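Local coordinates for glucan-binding protein C, GbpC (Streptococcus mutans UA159, PDB 5UQZ) that probably binds glucan at the bacterial cell surface, mediating both sucrose-independent and sucrose-dependent adherence, at residues 151-162 with 193-204; 180-191 with 313-321. All coordinates share one frame; numbering follows the deposited sequence.

Contact 1. Residues 151-162 with 193-204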
loop_
_atom_site.group_PDB
_atom_site.type_symbol
_atom_site.label_atom_id
_atom_site.label_comp_id
_atom_site.label_asym_id
_atom_site.label_seq_id
_atom_site.Cartn_x
_atom_site.Cartn_y
_atom_site.Cartn_z
ATOM N N LYS A 151 7.715 4.179 22.339
ATOM C CA LYS A 151 7.037 2.896 22.271
ATOM C C LYS A 151 5.769 3.126 21.485
ATOM O O LYS A 151 5.219 4.243 21.504
ATOM C CB LYS A 151 6.707 2.451 23.735
ATOM C CG LYS A 151 5.917 1.180 23.869
ATOM C CD LYS A 151 5.848 0.748 25.321
ATOM C CE LYS A 151 5.049 1.644 26.211
ATOM N NZ LYS A 151 4.956 1.031 27.601
ATOM N N VAL A 152 5.290 2.084 20.823
ATOM C CA VAL A 152 4.030 2.120 20.103
ATOM C C VAL A 152 3.271 0.867 20.511
ATOM O O VAL A 152 3.857 -0.214 20.550
ATOM C CB VAL A 152 4.224 2.135 18.556
ATOM C CG1 VAL A 152 2.905 2.331 17.840
ATOM C CG2 VAL A 152 5.240 3.239 18.151
ATOM N N LYS A 153 1.965 0.994 20.750
ATOM C CA LYS A 153 1.115 -0.177 20.910
ATOM C C LYS A 153 0.107 -0.198 19.774
ATOM O O LYS A 153 -0.525 0.829 19.503
ATOM C CB LYS A 153 0.402 -0.199 22.268
ATOM C CG LYS A 153 -0.458 -1.445 22.465
ATOM C CD LYS A 153 -0.867 -1.653 23.929
ATOM C CE LYS A 153 -1.790 -0.626 24.474
ATOM N NZ LYS A 153 -2.307 -1.140 25.792
ATOM N N ILE A 154 -0.021 -1.347 19.116
ATOM C CA ILE A 154 -1.047 -1.514 18.095
ATOM C C ILE A 154 -1.863 -2.727 18.452
ATOM O O ILE A 154 -1.321 -3.837 18.598
ATOM C CB ILE A 154 -0.459 -1.615 16.665
ATOM C CG1 ILE A 154 0.494 -0.450 16.401
ATOM C CG2 ILE A 154 -1.635 -1.648 15.658
ATOM C CD1 ILE A 154 1.085 -0.431 14.988
ATOM N N ASN A 155 -3.188 -2.537 18.574
ATOM C CA ASN A 155 -4.107 -3.643 18.732
ATOM C C ASN A 155 -4.699 -3.976 17.382
ATOM O O ASN A 155 -5.001 -3.080 16.592
ATOM C CB ASN A 155 -5.238 -3.225 19.694
ATOM C CG ASN A 155 -4.743 -3.032 21.097
ATOM O OD1 ASN A 155 -3.673 -3.522 21.472
ATOM N ND2 ASN A 155 -5.458 -2.245 21.874
ATOM N N TYR A 156 -4.856 -5.279 17.122
ATOM C CA TYR A 156 -5.431 -5.768 15.873
ATOM C C TYR A 156 -6.498 -6.800 16.205
ATOM O O TYR A 156 -6.283 -7.683 17.053
ATOM C CB TYR A 156 -4.368 -6.506 15.011
ATOM C CG TYR A 156 -3.136 -5.710 14.694
ATOM C CD1 TYR A 156 -2.018 -5.714 15.523
ATOM C CD2 TYR A 156 -3.036 -5.058 13.482
ATOM C CE1 TYR A 156 -0.823 -5.074 15.171
ATOM C CE2 TYR A 156 -1.844 -4.393 13.109
ATOM C CZ TYR A 156 -0.740 -4.428 13.940
ATOM O OH TYR A 156 0.396 -3.767 13.558
ATOM N N THR A 157 -7.618 -6.733 15.483
ATOM C CA THR A 157 -8.691 -7.733 15.634
ATOM C C THR A 157 -9.173 -8.130 14.240
ATOM O O THR A 157 -9.610 -7.269 13.463
ATOM C CB THR A 157 -9.890 -7.180 16.413
ATOM O OG1 THR A 157 -9.416 -6.694 17.668
ATOM C CG2 THR A 157 -10.921 -8.278 16.662
ATOM N N LEU A 158 -9.133 -9.430 13.964
ATOM C CA LEU A 158 -9.682 -9.936 12.701
ATOM C C LEU A 158 -11.200 -10.067 12.859
ATOM O O LEU A 158 -11.661 -10.778 13.760
ATOM C CB LEU A 158 -9.058 -11.300 12.416
ATOM C CG LEU A 158 -9.484 -11.945 11.082
ATOM C CD1 LEU A 158 -8.950 -11.186 9.866
ATOM C CD2 LEU A 158 -9.009 -13.398 11.029
ATOM N N ASN A 159 -11.974 -9.350 12.046
ATOM C CA ASN A 159 -13.431 -9.377 12.185
ATOM C C ASN A 159 -14.067 -10.421 11.279
ATOM O O ASN A 159 -15.180 -10.878 11.543
ATOM C CB ASN A 159 -14.039 -8.017 11.813
ATOM C CG ASN A 159 -13.464 -6.917 12.668
ATOM O OD1 ASN A 159 -13.452 -7.032 13.917
ATOM N ND2 ASN A 159 -12.948 -5.884 12.026
ATOM N N SER A 160 -13.424 -10.768 10.182
ATOM C CA SER A 160 -13.932 -11.736 9.206
ATOM C C SER A 160 -12.776 -12.175 8.321
ATOM O O SER A 160 -11.747 -11.476 8.230
ATOM C CB SER A 160 -15.066 -11.163 8.365
ATOM O OG SER A 160 -14.603 -10.111 7.494
ATOM N N SER A 161 -12.968 -13.312 7.654
ATOM C CA SER A 161 -11.984 -13.820 6.696
ATOM C C SER A 161 -12.688 -14.221 5.399
ATOM O O SER A 161 -13.920 -14.401 5.358
ATOM C CB SER A 161 -11.286 -15.053 7.283
ATOM O OG SER A 161 -10.340 -15.518 6.366
ATOM N N THR A 162 -11.884 -14.405 4.344
ATOM C CA THR A 162 -12.339 -14.992 3.100
ATOM C C THR A 162 -12.312 -16.526 3.115
ATOM O O THR A 162 -12.813 -17.134 2.157
ATOM C CB THR A 162 -11.527 -14.447 1.923
ATOM O OG1 THR A 162 -10.146 -14.648 2.233
ATOM C CG2 THR A 162 -11.751 -12.960 1.747
ATOM N N ASP A 193 -17.177 -12.239 0.519
ATOM C CA ASP A 193 -16.475 -12.317 1.799
ATOM C C ASP A 193 -15.296 -11.352 1.778
ATOM O O ASP A 193 -14.850 -10.913 0.722
ATOM C CB ASP A 193 -15.975 -13.748 2.018
ATOM C CG ASP A 193 -17.135 -14.743 2.118
ATOM O OD1 ASP A 193 -18.196 -14.413 2.711
ATOM O OD2 ASP A 193 -17.021 -15.867 1.594
ATOM N N LYS A 194 -14.780 -11.049 2.969
ATOM C CA LYS A 194 -13.655 -10.117 3.046
ATOM C C LYS A 194 -12.796 -10.484 4.244
ATOM O O LYS A 194 -13.279 -11.060 5.234
ATOM C CB LYS A 194 -14.119 -8.685 3.145
ATOM C CG LYS A 194 -14.964 -8.367 4.254
ATOM C CD LYS A 194 -15.691 -7.008 3.975
ATOM C CE LYS A 194 -16.546 -6.648 5.173
ATOM N NZ LYS A 194 -17.121 -5.285 5.067
ATOM N N ILE A 195 -11.522 -10.088 4.177
ATOM C CA ILE A 195 -10.691 -9.993 5.361
ATOM C C ILE A 195 -10.920 -8.582 5.911
ATOM O O ILE A 195 -10.795 -7.586 5.169
ATOM C CB ILE A 195 -9.207 -10.212 5.010
ATOM C CG1 ILE A 195 -8.966 -11.669 4.597
ATOM C CG2 ILE A 195 -8.292 -9.846 6.192
ATOM C CD1 ILE A 195 -7.572 -11.940 4.044
ATOM N N SER A 196 -11.237 -8.494 7.201
ATOM C CA SER A 196 -11.511 -7.211 7.856
ATOM C C SER A 196 -10.705 -7.179 9.144
ATOM O O SER A 196 -10.788 -8.127 9.930
ATOM C CB SER A 196 -12.999 -7.147 8.209
ATOM O OG SER A 196 -13.229 -6.015 9.035
ATOM N N VAL A 197 -9.942 -6.100 9.353
ATOM C CA VAL A 197 -9.095 -5.985 10.556
ATOM C C VAL A 197 -9.341 -4.601 11.164
ATOM O O VAL A 197 -9.125 -3.583 10.498
ATOM C CB VAL A 197 -7.594 -6.152 10.212
ATOM C CG1 VAL A 197 -6.722 -5.937 11.466
ATOM C CG2 VAL A 197 -7.312 -7.532 9.644
ATOM N N THR A 198 -9.729 -4.575 12.436
ATOM C CA THR A 198 -9.798 -3.331 13.177
ATOM C C THR A 198 -8.484 -3.138 13.931
ATOM O O THR A 198 -7.960 -4.070 14.554
ATOM C CB THR A 198 -10.977 -3.362 14.166
ATOM O OG1 THR A 198 -12.196 -3.479 13.439
ATOM C CG2 THR A 198 -11.033 -2.106 15.032
ATOM N N MET A 199 -7.969 -1.916 13.860
ATOM C CA MET A 199 -6.707 -1.586 14.495
ATOM C C MET A 199 -6.854 -0.317 15.308
ATOM O O MET A 199 -7.666 0.564 14.998
ATOM C CB MET A 199 -5.576 -1.496 13.533
ATOM C CG MET A 199 -5.642 -0.959 12.267
ATOM S SD MET A 199 -4.111 -1.475 11.264
ATOM C CE MET A 199 -2.833 -0.632 12.182
ATOM N N GLN A 200 -5.966 -0.204 16.307
ATOM C CA GLN A 200 -5.846 1.042 17.051
ATOM C C GLN A 200 -4.390 1.217 17.425
ATOM O O GLN A 200 -3.767 0.275 17.943
ATOM C CB GLN A 200 -6.735 1.057 18.299
ATOM C CG GLN A 200 -6.691 2.389 18.980
ATOM C CD GLN A 200 -7.643 2.492 20.191
ATOM O OE1 GLN A 200 -8.134 1.482 20.699
ATOM N NE2 GLN A 200 -7.871 3.709 20.650
ATOM N N ILE A 201 -3.841 2.412 17.187
ATOM C CA ILE A 201 -2.430 2.728 17.448
ATOM C C ILE A 201 -2.344 3.717 18.591
ATOM O O ILE A 201 -3.058 4.730 18.605
ATOM C CB ILE A 201 -1.811 3.355 16.186
ATOM C CG1 ILE A 201 -1.911 2.411 14.980
ATOM C CG2 ILE A 201 -0.340 3.727 16.479
ATOM C CD1 ILE A 201 -1.569 3.102 13.638
ATOM N N ILE A 202 -1.451 3.440 19.544
ATOM C CA ILE A 202 -1.188 4.361 20.643
ATOM C C ILE A 202 0.318 4.640 20.644
ATOM O O ILE A 202 1.133 3.708 20.604
ATOM C CB ILE A 202 -1.616 3.765 22.001
ATOM C CG1 ILE A 202 -3.132 3.506 22.035
ATOM C CG2 ILE A 202 -1.238 4.724 23.124
ATOM C CD1 ILE A 202 -3.575 2.794 23.263
ATOM N N PHE A 203 0.676 5.925 20.663
ATOM C CA PHE A 203 2.066 6.346 20.766
ATOM C C PHE A 203 2.356 6.742 22.209
ATOM O O PHE A 203 1.518 7.345 22.865
ATOM C CB PHE A 203 2.319 7.555 19.853
ATOM C CG PHE A 203 2.004 7.288 18.393
ATOM C CD1 PHE A 203 2.876 6.515 17.607
ATOM C CD2 PHE A 203 0.858 7.798 17.802
ATOM C CE1 PHE A 203 2.631 6.298 16.267
ATOM C CE2 PHE A 203 0.627 7.599 16.456
ATOM C CZ PHE A 203 1.491 6.859 15.680
ATOM N N TYR A 204 3.582 6.483 22.677
ATOM C CA TYR A 204 3.963 6.817 24.045
ATOM C C TYR A 204 5.161 7.764 24.030
ATOM O O TYR A 204 6.057 7.639 23.177
ATOM C CB TYR A 204 4.381 5.546 24.849
ATOM C CG TYR A 204 3.273 4.553 24.994
ATOM C CD1 TYR A 204 2.924 3.686 23.967
ATOM C CD2 TYR A 204 2.583 4.441 26.204
ATOM C CE1 TYR A 204 1.902 2.766 24.118
ATOM C CE2 TYR A 204 1.574 3.482 26.364
ATOM C CZ TYR A 204 1.245 2.660 25.306
ATOM O OH TYR A 204 0.272 1.696 25.431
HETATM O O HOH W 1 2.170 -0.470 26.649
HETATM O O HOH W 2 -8.026 -1.234 20.882
HETATM O O HOH W 3 -8.149 -4.190 17.447
HETATM O O HOH W 4 -16.080 -12.370 5.224
HETATM O O HOH W 5 -14.750 -16.589 0.279
#
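Ile154 and Met199 lie side by side at the apolar centre, with Ile154 CG2 3.8 Å from Met199 CE. A bend at chi3 (-66°) turns the flexible thioether so that CE also meets Tyr156 CE2, while SD stands obliquely 5.2 Å from the Tyr156 ring centroid in a Met-aromatic contact. Val197 CG1 comes to the edge of that ring. Branched side chains continue the row: Leu158 CD1 touches both Ile195 and Val197, and Val152 CG2 lies 4.1 Å from Phe203 CD1. This greasy face turns toward strand 180-184, where Ile180 and Ile182 meet Tyr156 and Val197.

The other face is mostly polar, Ile202 beside Lys153 being an exception. A bend at chi3 (68°) sets Lys151 CE over the Tyr204 ring, 3.6 Å from the centroid, and NZ adds a cation-pi contact over the same face. Asn159 gives both N-H groups of ND2 to hydroxyls, donating within the amide plane to Thr198 OG1 (2.9 Å) and Ser196 OG (3.0 Å); Thr198 OG1 also bonds Thr313. Ser160 OG then reaches Lys194 O at 2.8 Å, from above the carbonyl plane. Ser196 faces both Asn159 and Ser160, its O accepting from Asn159 N and its N donating to Ser160 O, as in a beta bulge. This antiparallel ladder, with one apolar and one largely polar face, suits a sheet of the beta-supersandwich.

Contact 2. Residues 180-191 with 313-321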
loop_
_atom_site.group_PDB
_atom_site.type_symbol
_atom_site.label_atom_id
_atom_site.label_comp_id
_atom_site.label_asym_id
_atom_site.label_seq_id
_atom_site.Cartn_x
_atom_site.Cartn_y
_atom_site.Cartn_z
ATOM N N ILE A 180 1.242 -4.707 8.740
ATOM C CA ILE A 180 0.929 -6.127 8.635
ATOM C C ILE A 180 0.672 -6.508 7.183
ATOM O O ILE A 180 0.067 -5.751 6.404
ATOM C CB ILE A 180 -0.299 -6.328 9.520
ATOM C CG1 ILE A 180 -0.751 -7.704 9.706
ATOM C CG2 ILE A 180 -1.533 -5.623 9.031
ATOM C CD1 ILE A 180 -2.093 -7.660 10.571
ATOM N N PHE A 181 1.072 -7.737 6.856
ATOM C CA PHE A 181 0.717 -8.374 5.590
ATOM C C PHE A 181 -0.175 -9.549 5.960
ATOM O O PHE A 181 0.237 -10.395 6.755
ATOM C CB PHE A 181 1.981 -8.808 4.834
ATOM C CG PHE A 181 1.783 -9.014 3.382
ATOM C CD1 PHE A 181 2.659 -8.439 2.491
ATOM C CD2 PHE A 181 0.790 -9.849 2.904
ATOM C CE1 PHE A 181 2.523 -8.636 1.117
ATOM C CE2 PHE A 181 0.652 -10.058 1.497
ATOM C CZ PHE A 181 1.485 -9.421 0.639
ATOM N N ILE A 182 -1.418 -9.558 5.493
ATOM C CA ILE A 182 -2.412 -10.560 5.903
ATOM C C ILE A 182 -3.068 -11.177 4.680
ATOM O O ILE A 182 -3.256 -10.514 3.645
ATOM C CB ILE A 182 -3.413 -9.919 6.892
ATOM C CG1 ILE A 182 -4.394 -10.926 7.448
ATOM C CG2 ILE A 182 -4.170 -8.738 6.283
ATOM C CD1 ILE A 182 -5.200 -10.429 8.645
ATOM N N GLY A 183 -3.412 -12.463 4.785
ATOM C CA GLY A 183 -4.110 -13.089 3.677
ATOM C C GLY A 183 -4.732 -14.409 4.083
ATOM O O GLY A 183 -4.450 -14.957 5.148
ATOM N N ALA A 184 -5.562 -14.940 3.180
ATOM C CA ALA A 184 -6.225 -16.223 3.397
ATOM C C ALA A 184 -6.710 -16.735 2.061
ATOM O O ALA A 184 -6.863 -15.981 1.110
ATOM C CB ALA A 184 -7.412 -16.047 4.328
ATOM N N GLN A 185 -7.019 -18.042 2.014
ATOM C CA GLN A 185 -7.728 -18.556 0.841
ATOM C C GLN A 185 -9.056 -17.821 0.682
ATOM O O GLN A 185 -9.657 -17.373 1.677
ATOM C CB GLN A 185 -7.970 -20.065 1.008
ATOM C CG GLN A 185 -8.752 -20.731 -0.142
ATOM C CD GLN A 185 -8.048 -20.582 -1.512
ATOM O OE1 GLN A 185 -8.038 -19.500 -2.125
ATOM N NE2 GLN A 185 -7.544 -21.701 -2.048
ATOM N N THR A 186 -9.527 -17.705 -0.574
ATOM C CA THR A 186 -10.894 -17.262 -0.844
ATOM C C THR A 186 -11.703 -18.530 -1.071
ATOM O O THR A 186 -11.673 -19.125 -2.159
ATOM C CB THR A 186 -10.939 -16.351 -2.068
ATOM O OG1 THR A 186 -9.999 -15.278 -1.884
ATOM C CG2 THR A 186 -12.331 -15.742 -2.251
ATOM N N SER A 187 -12.378 -18.984 -0.019
ATOM C CA SER A 187 -12.962 -20.316 -0.047
ATOM C C SER A 187 -14.265 -20.386 -0.830
ATOM O O SER A 187 -14.622 -21.476 -1.283
ATOM C CB SER A 187 -13.226 -20.789 1.380
ATOM O OG SER A 187 -12.012 -20.881 2.100
ATOM N N ASN A 188 -14.995 -19.284 -0.941
ATOM C CA ASN A 188 -16.332 -19.301 -1.528
ATOM C C ASN A 188 -16.399 -18.469 -2.793
ATOM O O ASN A 188 -15.648 -17.514 -2.946
ATOM C CB ASN A 188 -17.308 -18.750 -0.514
ATOM C CG ASN A 188 -17.234 -19.501 0.793
ATOM O OD1 ASN A 188 -17.315 -20.736 0.816
ATOM N ND2 ASN A 188 -17.075 -18.780 1.893
ATOM N N ALA A 189 -17.309 -18.870 -3.688
ATOM C CA ALA A 189 -17.666 -18.052 -4.837
ATOM C C ALA A 189 -18.578 -16.899 -4.413
ATOM O O ALA A 189 -19.148 -16.898 -3.325
ATOM C CB ALA A 189 -18.421 -18.932 -5.847
ATOM N N GLY A 190 -18.708 -15.905 -5.283
ATOM C CA GLY A 190 -19.674 -14.840 -5.079
ATOM C C GLY A 190 -19.090 -13.502 -4.669
ATOM O O GLY A 190 -19.859 -12.544 -4.533
ATOM N N ARG A 191 -17.780 -13.411 -4.440
ATOM C CA ARG A 191 -17.090 -12.116 -4.316
ATOM C C ARG A 191 -17.524 -11.313 -3.094
ATOM O O ARG A 191 -17.231 -10.115 -3.028
ATOM C CB ARG A 191 -17.192 -11.280 -5.600
ATOM C CG ARG A 191 -16.577 -11.965 -6.790
ATOM C CD ARG A 191 -16.663 -11.100 -8.005
ATOM N NE ARG A 191 -15.936 -11.713 -9.132
ATOM C CZ ARG A 191 -15.769 -11.177 -10.331
ATOM N NH1 ARG A 191 -16.305 -9.978 -10.587
ATOM N NH2 ARG A 191 -15.012 -11.821 -11.231
ATOM N N THR A 313 -10.754 0.469 10.607
ATOM C CA THR A 313 -10.836 -0.901 10.093
ATOM C C THR A 313 -10.495 -0.931 8.617
ATOM O O THR A 313 -11.076 -0.179 7.832
ATOM C CB THR A 313 -12.261 -1.431 10.289
ATOM O OG1 THR A 313 -12.579 -1.390 11.683
ATOM C CG2 THR A 313 -12.405 -2.866 9.776
ATOM N N PHE A 314 -9.589 -1.809 8.209
ATOM C CA PHE A 314 -9.342 -2.002 6.788
ATOM C C PHE A 314 -9.957 -3.313 6.340
ATOM O O PHE A 314 -10.078 -4.268 7.132
ATOM C CB PHE A 314 -7.860 -1.926 6.435
ATOM C CG PHE A 314 -6.978 -3.055 6.959
ATOM C CD1 PHE A 314 -6.885 -4.254 6.231
ATOM C CD2 PHE A 314 -6.208 -2.884 8.084
ATOM C CE1 PHE A 314 -6.054 -5.273 6.668
ATOM C CE2 PHE A 314 -5.361 -3.926 8.517
ATOM C CZ PHE A 314 -5.272 -5.115 7.804
ATOM N N THR A 315 -10.378 -3.345 5.074
ATOM C CA THR A 315 -10.937 -4.562 4.517
ATOM C C THR A 315 -10.416 -4.804 3.114
ATOM O O THR A 315 -10.054 -3.869 2.385
ATOM C CB THR A 315 -12.496 -4.606 4.494
ATOM O OG1 THR A 315 -12.986 -3.694 3.517
ATOM C CG2 THR A 315 -13.097 -4.220 5.838
ATOM N N VAL A 316 -10.424 -6.066 2.719
ATOM C CA VAL A 316 -10.098 -6.461 1.357
ATOM C C VAL A 316 -10.975 -7.639 0.993
ATOM O O VAL A 316 -11.115 -8.595 1.778
ATOM C CB VAL A 316 -8.584 -6.757 1.171
ATOM C CG1 VAL A 316 -8.076 -7.816 2.159
ATOM C CG2 VAL A 316 -8.285 -7.135 -0.255
ATOM N N GLY A 317 -11.573 -7.591 -0.193
ATOM C CA GLY A 317 -12.433 -8.684 -0.629
ATOM C C GLY A 317 -12.763 -8.517 -2.094
ATOM O O GLY A 317 -12.365 -7.549 -2.735
ATOM N N GLY A 318 -13.498 -9.494 -2.624
ATOM C CA GLY A 318 -13.937 -9.453 -4.012
ATOM C C GLY A 318 -13.252 -10.432 -4.942
ATOM O O GLY A 318 -13.661 -10.538 -6.104
ATOM N N ASN A 319 -12.219 -11.148 -4.487
ATOM C CA ASN A 319 -11.591 -12.146 -5.345
ATOM C C ASN A 319 -12.560 -13.279 -5.623
ATOM O O ASN A 319 -13.426 -13.606 -4.797
ATOM C CB ASN A 319 -10.406 -12.802 -4.620
ATOM C CG ASN A 319 -9.191 -11.910 -4.584
ATOM O OD1 ASN A 319 -9.309 -10.669 -4.719
ATOM N ND2 ASN A 319 -8.036 -12.462 -4.299
ATOM N N ASP A 320 -12.366 -13.938 -6.771
ATOM C CA ASP A 320 -13.078 -15.174 -7.027
ATOM C C ASP A 320 -12.566 -16.304 -6.125
ATOM O O ASP A 320 -11.444 -16.287 -5.580
ATOM C CB ASP A 320 -12.951 -15.569 -8.498
ATOM C CG ASP A 320 -13.861 -14.711 -9.389
ATOM O OD1 ASP A 320 -14.952 -14.317 -8.911
ATOM O OD2 ASP A 320 -13.526 -14.478 -10.535
ATOM N N GLN A 321 -13.414 -17.317 -6.015
ATOM C CA GLN A 321 -13.060 -18.528 -5.297
ATOM C C GLN A 321 -11.723 -19.080 -5.783
ATOM O O GLN A 321 -11.420 -19.079 -6.991
ATOM C CB GLN A 321 -14.169 -19.560 -5.538
ATOM C CG GLN A 321 -14.018 -20.801 -4.713
ATOM C CD GLN A 321 -15.171 -21.737 -4.934
ATOM O OE1 GLN A 321 -15.691 -21.869 -6.053
ATOM N NE2 GLN A 321 -15.599 -22.366 -3.885
HETATM O O HOH W 6 -15.596 -15.231 -4.322
HETATM O O HOH W 7 -17.627 -15.711 -7.936
#
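Arg191 meets Asp320 side-on, presenting NE and NH2 to the two carboxylate oxygens, with the two flat groups 30° apart. NE donates to Asp320 OD1 at 2.8 Å, approaching from above the carboxylate plane, whereas NH2 reaches Asp320 OD2 at 3.1 Å on its syn side. Both oxygens stay close to the guanidinium plane, so it is the carboxylate that is tilted. The arginine chain, extended from CG to NE, runs past the backbone of strand 312-319, its CG 3.3 Å from Gly318 O. Gly318 has a positive phi of 108°, a conformation that suits glycine, and the same holds for Gly190 in the opposing loop. A water joins Gly190 N to Asp320 OD1.

Gln321 stretches fully along the loop, CG anti to its backbone N (chi1 -173°), which carries its amide to Ser187; NE2 donates to Ser187 O at 2.9 Å. The Thr186 methyl, CG2, packs 3.5 Å from both Asn319 O and Asp320 O, while its hydroxyl bonds Leu323 O and Thr325.

At the other end the contact is purely apolar. The Phe314 ring crosses Ile180 and Ile182 obliquely: Ile182 CG2 sits at the ring edge, 4.0 Å from CE1, and Ile180 CG2 lies equally far from CZ. Phe329 stacks on the same phenyl group.

Hydrophobic packing therefore joins the strands in the interior, while a salt bridge and the side-chain amide hydrogen bond of Gln321 hold the partly exposed loop. The two-pronged bridge should favour an ionised Asp320 and fix its rotation.

In the fold
Following the chain from the N terminus, segment 151-162 comes first, and contact 1 closes a loop of 30 residues when segment 193-204 returns beside it. Inside that loop lie strands 167-172 and 180-184, which belong to the four-stranded sheet. Contact 2 starts there, at 180-191, and closes only after 121 more residues, at 313-321; this longer loop includes the calcium ligands Ser224, Asn226 and Glu237. The segments alternate, so the two closures cross rather than nest. Strands 194-204 and 312-319 are neighbours in the larger sheet, so contact 1 builds that sheet while contact 2 joins it to the smaller one. Thr162 OG1 bonds Gln185 O between them.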